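Terminase large subunit (Thermus phage G20c, PDB 5M1P) cuts concatemeric viral DNA with its metal-dependent, RNase H-like nuclease domain and, as the full-length ATP-driven motor, pumps the genome into empty capsids. Local coordinates at residues Leu128-Ala142 / Asp177-Tyr189. Sequence-based numbering, arbitrary orientation.
Sequences LISNLALLMEKGQVA and DIVMSLALAYSQY. With CA (calcium ion), chain C.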
loop_
_atom_site.group_PDB
_atom_site.type_symbol
_atom_site.label_atom_id
_atom_site.label_comp_id
_atom_site.label_asym_id
_atom_site.label_seq_id
_atom_site.Cartn_x
_atom_site.Cartn_y
_atom_site.Cartn_z
ATOM N N LEU A 128 -2.689 -11.457 -1.408
ATOM C CA LEU A 128 -2.782 -9.994 -1.527
ATOM C C LEU A 128 -2.477 -9.503 -2.936
ATOM O O LEU A 128 -3.234 -8.714 -3.523
ATOM C CB LEU A 128 -1.816 -9.323 -0.543
ATOM C CG LEU A 128 -2.215 -9.376 0.927
ATOM C CD1 LEU A 128 -1.062 -8.939 1.811
ATOM C CD2 LEU A 128 -3.442 -8.505 1.173
ATOM N N ILE A 129 -1.369 -9.968 -3.484
ATOM C CA ILE A 129 -0.940 -9.525 -4.810
ATOM C C ILE A 129 -1.866 -10.021 -5.925
ATOM O O ILE A 129 -2.207 -9.254 -6.826
ATOM C CB ILE A 129 0.516 -9.943 -5.086
ATOM C CG1 ILE A 129 1.479 -9.204 -4.138
ATOM C CG2 ILE A 129 0.880 -9.720 -6.551
ATOM C CD1 ILE A 129 1.575 -7.699 -4.316
ATOM N N SER A 130 -2.268 -11.286 -5.867
ATOM C CA SER A 130 -3.187 -11.824 -6.867
ATOM C C SER A 130 -4.515 -11.061 -6.857
ATOM O O SER A 130 -5.062 -10.778 -7.917
ATOM C CB SER A 130 -3.413 -13.326 -6.685
ATOM O OG SER A 130 -4.027 -13.621 -5.455
ATOM N N ASN A 131 -5.009 -10.691 -5.679
ATOM C CA ASN A 131 -6.197 -9.877 -5.593
ATOM C C ASN A 131 -5.990 -8.528 -6.284
ATOM O O ASN A 131 -6.835 -8.103 -7.076
ATOM C CB ASN A 131 -6.595 -9.679 -4.134
ATOM C CG ASN A 131 -7.851 -8.854 -3.995
ATOM O OD1 ASN A 131 -8.921 -9.277 -4.424
ATOM N ND2 ASN A 131 -7.725 -7.664 -3.420
ATOM N N LEU A 132 -4.888 -7.851 -5.984
ATOM C CA LEU A 132 -4.596 -6.567 -6.611
ATOM C C LEU A 132 -4.484 -6.708 -8.129
ATOM O O LEU A 132 -5.031 -5.899 -8.884
ATOM C CB LEU A 132 -3.325 -5.950 -6.021
ATOM C CG LEU A 132 -2.845 -4.623 -6.616
ATOM C CD1 LEU A 132 -3.875 -3.534 -6.408
ATOM C CD2 LEU A 132 -1.525 -4.191 -6.001
ATOM N N ALA A 133 -3.775 -7.739 -8.575
ATOM C CA ALA A 133 -3.578 -7.970 -10.010
ATOM C C ALA A 133 -4.881 -8.217 -10.747
ATOM O O ALA A 133 -5.067 -7.710 -11.859
ATOM C CB ALA A 133 -2.653 -9.148 -10.229
ATOM N N LEU A 134 -5.777 -8.992 -10.144
ATOM C CA LEU A 134 -7.068 -9.290 -10.762
ATOM C C LEU A 134 -7.936 -8.045 -10.859
ATOM O O LEU A 134 -8.523 -7.770 -11.908
ATOM C CB LEU A 134 -7.809 -10.376 -9.981
ATOM C CG LEU A 134 -9.212 -10.742 -10.483
ATOM C CD1 LEU A 134 -9.145 -11.297 -11.895
ATOM C CD2 LEU A 134 -9.869 -11.731 -9.542
ATOM N N LEU A 135 -8.044 -7.303 -9.762
ATOM C CA LEU A 135 -8.772 -6.033 -9.778
ATOM C C LEU A 135 -8.189 -5.069 -10.814
ATOM O O LEU A 135 -8.918 -4.326 -11.475
ATOM C CB LEU A 135 -8.724 -5.377 -8.398
ATOM C CG LEU A 135 -9.582 -6.049 -7.332
ATOM C CD1 LEU A 135 -9.201 -5.519 -5.953
ATOM C CD2 LEU A 135 -11.068 -5.851 -7.594
ATOM N N MET A 136 -6.868 -5.097 -10.970
ATOM C CA MET A 136 -6.210 -4.223 -11.931
ATOM C C MET A 136 -6.598 -4.574 -13.365
ATOM O O MET A 136 -6.973 -3.693 -14.143
ATOM C CB MET A 136 -4.696 -4.286 -11.787
ATOM C CG MET A 136 -3.973 -3.183 -12.539
ATOM S SD MET A 136 -2.178 -3.320 -12.478
ATOM C CE MET A 136 -1.882 -3.120 -10.720
ATOM N N GLU A 137 -6.539 -5.858 -13.705
ATOM C CA GLU A 137 -6.925 -6.295 -15.054
ATOM C C GLU A 137 -8.380 -5.958 -15.337
ATOM O O GLU A 137 -8.715 -5.609 -16.468
ATOM C CB GLU A 137 -6.672 -7.791 -15.246
ATOM C CG GLU A 137 -7.085 -8.331 -16.610
ATOM C CD GLU A 137 -6.307 -7.702 -17.749
ATOM O OE1 GLU A 137 -6.931 -7.125 -18.668
ATOM O OE2 GLU A 137 -5.064 -7.787 -17.732
ATOM N N LYS A 138 -9.218 -6.006 -14.302
ATOM C CA LYS A 138 -10.634 -5.657 -14.431
ATOM C C LYS A 138 -10.926 -4.155 -14.513
ATOM O O LYS A 138 -12.091 -3.765 -14.574
ATOM C CB LYS A 138 -11.414 -6.259 -13.268
ATOM C CG LYS A 138 -11.501 -7.777 -13.303
ATOM C CD LYS A 138 -12.407 -8.289 -12.197
ATOM C CE LYS A 138 -12.674 -9.779 -12.313
ATOM N NZ LYS A 138 -13.168 -10.335 -11.020
ATOM N N GLY A 139 -9.893 -3.311 -14.494
ATOM C CA GLY A 139 -10.061 -1.872 -14.619
ATOM C C GLY A 139 -10.604 -1.216 -13.364
ATOM O O GLY A 139 -11.218 -0.159 -13.445
ATOM N N GLN A 140 -10.377 -1.840 -12.208
ATOM C CA GLN A 140 -10.920 -1.348 -10.933
ATOM C C GLN A 140 -9.892 -0.679 -10.007
ATOM O O GLN A 140 -10.245 -0.185 -8.935
ATOM C CB GLN A 140 -11.641 -2.496 -10.225
ATOM C CG GLN A 140 -12.856 -2.967 -11.016
ATOM C CD GLN A 140 -13.653 -4.047 -10.323
ATOM O OE1 GLN A 140 -14.736 -3.791 -9.798
ATOM N NE2 GLN A 140 -13.122 -5.262 -10.315
ATOM N N VAL A 141 -8.630 -0.643 -10.425
ATOM C CA VAL A 141 -7.555 -0.038 -9.647
ATOM C C VAL A 141 -7.225 1.315 -10.264
ATOM O O VAL A 141 -7.039 1.423 -11.483
ATOM C CB VAL A 141 -6.317 -0.961 -9.596
ATOM C CG1 VAL A 141 -5.163 -0.318 -8.830
ATOM C CG2 VAL A 141 -6.670 -2.295 -8.952
ATOM N N ALA A 142 -7.208 2.349 -9.430
ATOM C CA ALA A 142 -6.940 3.707 -9.865
ATOM C C ALA A 142 -5.980 4.356 -8.887
ATOM O O ALA A 142 -6.267 4.433 -7.692
ATOM C CB ALA A 142 -8.240 4.488 -9.955
ATOM N N ASP A 177 7.508 -1.330 -1.430
ATOM C CA ASP A 177 6.678 -0.770 -0.352
ATOM C C ASP A 177 5.375 -0.203 -0.903
ATOM O O ASP A 177 4.339 -0.278 -0.247
ATOM C CB ASP A 177 7.400 0.341 0.415
ATOM C CG ASP A 177 8.842 0.022 0.681
ATOM O OD1 ASP A 177 9.688 0.383 -0.165
ATOM O OD2 ASP A 177 9.140 -0.599 1.720
ATOM N N ILE A 178 5.445 0.396 -2.091
ATOM C CA ILE A 178 4.243 0.953 -2.727
ATOM C C ILE A 178 3.316 -0.184 -3.161
ATOM O O ILE A 178 2.108 -0.162 -2.917
ATOM C CB ILE A 178 4.569 1.832 -3.947
ATOM C CG1 ILE A 178 5.444 3.030 -3.547
ATOM C CG2 ILE A 178 3.283 2.295 -4.645
ATOM C CD1 ILE A 178 6.044 3.764 -4.722
ATOM N N VAL A 179 3.897 -1.202 -3.782
ATOM C CA VAL A 179 3.131 -2.368 -4.234
ATOM C C VAL A 179 2.361 -2.984 -3.072
ATOM O O VAL A 179 1.161 -3.243 -3.167
ATOM C CB VAL A 179 4.050 -3.431 -4.891
ATOM C CG1 VAL A 179 3.247 -4.659 -5.294
ATOM C CG2 VAL A 179 4.760 -2.842 -6.112
ATOM N N MET A 180 3.067 -3.202 -1.969
ATOM C CA MET A 180 2.470 -3.837 -0.817
ATOM C C MET A 180 1.413 -2.964 -0.145
ATOM O O MET A 180 0.364 -3.474 0.235
ATOM C CB MET A 180 3.551 -4.279 0.178
ATOM C CG MET A 180 4.433 -5.418 -0.336
ATOM S SD MET A 180 3.551 -6.802 -1.080
ATOM C CE MET A 180 2.409 -7.272 0.213
ATOM N N SER A 181 1.677 -1.666 -0.021
ATOM C CA SER A 181 0.689 -0.740 0.532
ATOM C C SER A 181 -0.599 -0.745 -0.294
ATOM O O SER A 181 -1.694 -0.817 0.256
ATOM C CB SER A 181 1.288 0.660 0.615
ATOM O OG SER A 181 0.318 1.604 1.034
ATOM N N LEU A 182 -0.454 -0.691 -1.608
ATOM C CA LEU A 182 -1.618 -0.771 -2.494
ATOM C C LEU A 182 -2.363 -2.095 -2.345
ATOM O O LEU A 182 -3.585 -2.116 -2.301
ATOM C CB LEU A 182 -1.214 -0.559 -3.956
ATOM C CG LEU A 182 -0.735 0.839 -4.325
ATOM C CD1 LEU A 182 -0.138 0.790 -5.719
ATOM C CD2 LEU A 182 -1.836 1.889 -4.238
ATOM N N ALA A 183 -1.625 -3.196 -2.248
ATOM C CA ALA A 183 -2.249 -4.507 -2.092
ATOM C C ALA A 183 -3.001 -4.618 -0.757
ATOM O O ALA A 183 -4.099 -5.174 -0.700
ATOM C CB ALA A 183 -1.206 -5.605 -2.205
ATOM N N LEU A 184 -2.418 -4.070 0.306
ATOM C CA LEU A 184 -3.080 -4.022 1.616
ATOM C C LEU A 184 -4.386 -3.240 1.544
ATOM O O LEU A 184 -5.395 -3.698 2.067
ATOM C CB LEU A 184 -2.155 -3.428 2.664
ATOM C CG LEU A 184 -0.992 -4.352 3.065
ATOM C CD1 LEU A 184 0.105 -3.548 3.725
ATOM C CD2 LEU A 184 -1.451 -5.485 3.979
ATOM N N ALA A 185 -4.378 -2.092 0.870
ATOM C CA ALA A 185 -5.603 -1.301 0.700
ATOM C C ALA A 185 -6.659 -2.068 -0.069
ATOM O O ALA A 185 -7.800 -2.224 0.387
ATOM C CB ALA A 185 -5.293 0.013 0.013
ATOM N N TYR A 186 -6.274 -2.545 -1.247
ATOM C CA TYR A 186 -7.209 -3.236 -2.133
ATOM C C TYR A 186 -7.686 -4.597 -1.645
ATOM O O TYR A 186 -8.673 -5.119 -2.161
ATOM C CB TYR A 186 -6.643 -3.329 -3.560
ATOM C CG TYR A 186 -6.861 -2.050 -4.350
ATOM C CD1 TYR A 186 -8.096 -1.772 -4.929
ATOM C CD2 TYR A 186 -5.861 -1.085 -4.456
ATOM C CE1 TYR A 186 -8.314 -0.589 -5.620
ATOM C CE2 TYR A 186 -6.057 0.093 -5.158
ATOM C CZ TYR A 186 -7.288 0.348 -5.733
ATOM O OH TYR A 186 -7.460 1.533 -6.422
ATOM N N SER A 187 -7.028 -5.165 -0.631
ATOM C CA SER A 187 -7.535 -6.370 0.031
ATOM C C SER A 187 -8.941 -6.188 0.599
ATOM O O SER A 187 -9.642 -7.167 0.836
ATOM C CB SER A 187 -6.608 -6.814 1.167
ATOM O OG SER A 187 -6.729 -5.955 2.288
ATOM N N GLN A 188 -9.336 -4.940 0.831
ATOM C CA GLN A 188 -10.639 -4.604 1.392
ATOM C C GLN A 188 -11.698 -4.268 0.357
ATOM O O GLN A 188 -12.858 -4.088 0.719
ATOM C CB GLN A 188 -10.487 -3.390 2.293
ATOM C CG GLN A 188 -9.378 -3.502 3.314
ATOM C CD GLN A 188 -9.606 -4.623 4.305
ATOM O OE1 GLN A 188 -10.541 -4.558 5.104
ATOM N NE2 GLN A 188 -8.777 -5.652 4.258
ATOM N N TYR A 189 -11.314 -4.158 -0.909
ATOM C CA TYR A 189 -12.221 -3.642 -1.929
ATOM C C TYR A 189 -13.057 -4.764 -2.519
ATOM O O TYR A 189 -12.532 -5.790 -2.913
ATOM C CB TYR A 189 -11.429 -2.912 -3.007
ATOM C CG TYR A 189 -12.310 -2.263 -4.048
ATOM C CD1 TYR A 189 -13.223 -1.271 -3.700
ATOM C CD2 TYR A 189 -12.240 -2.642 -5.383
ATOM C CE1 TYR A 189 -14.038 -0.679 -4.653
ATOM C CE2 TYR A 189 -13.055 -2.051 -6.343
ATOM C CZ TYR A 189 -13.949 -1.068 -5.974
ATOM O OH TYR A 189 -14.757 -0.475 -6.921
HETATM CA CA CA C . 8.440 -0.550 4.033
HETATM O O HOH W 1 -5.145 -6.904 -2.612
HETATM O O HOH W 2 8.858 -2.841 3.967
#
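Leu132 is the knob of this helix crossing: its side chain drops into the hole formed by Val179, Leu182, Ala183 and Tyr186. The two helical segments cross at 80° with their axes 8.6 Å apart, and Ala183 suits the crossing point because its lone methyl lets the backbones approach. With CG anti to the backbone N (chi1 177°), the Leu132 branch is carried toward helix 177-186, and its second torsion turns CD2 over the Ala183 backbone and CD1 to 3.7 Å from Tyr186 CD2. Nearer the metal-binding end of helix 177-186, Ile129 CD1 lies 3.6 Å from Val179 CG1 and also meets Met180 SD. Leu128 works farther along, with CD1 on Leu184 CD2 and CD2 on Ser187 CB.

Tyr186 supplies an aromatic wall as well as a polar end. Val141 CG2 sits over one ring face in a CH-pi contact, 4.2 Å from the Tyr186 ring centroid, and Leu135 CD1 approaches the ring obliquely. The phenol oxygen receives a nearly straight bond from the backbone, Ala142 N to Tyr186 OH at 3.1 Å (168°), and also bonds to Gly60 O, so this buried hydroxyl is gripped twice.

Asn131 ND2 makes a weak, bent bond to Tyr186 O and a firmer one to a water, which in turn donates to Leu128 O and Ala183 O. An amide suits this partly exposed border, serving carbonyl and water together.

Beyond the contact, helix 177-186 lies between helix 122-137 and the main sheet: Leu182 and Tyr186 touch Ile62 on strand 61-69, and Met180 touches Asp42 on strand 37-42. At its start Asp177 binds the calcium ion together with Asp42 and Asp48, so the crossing packs the outer side of a helix whose first residue binds the metal and probably forms part of the nuclease site.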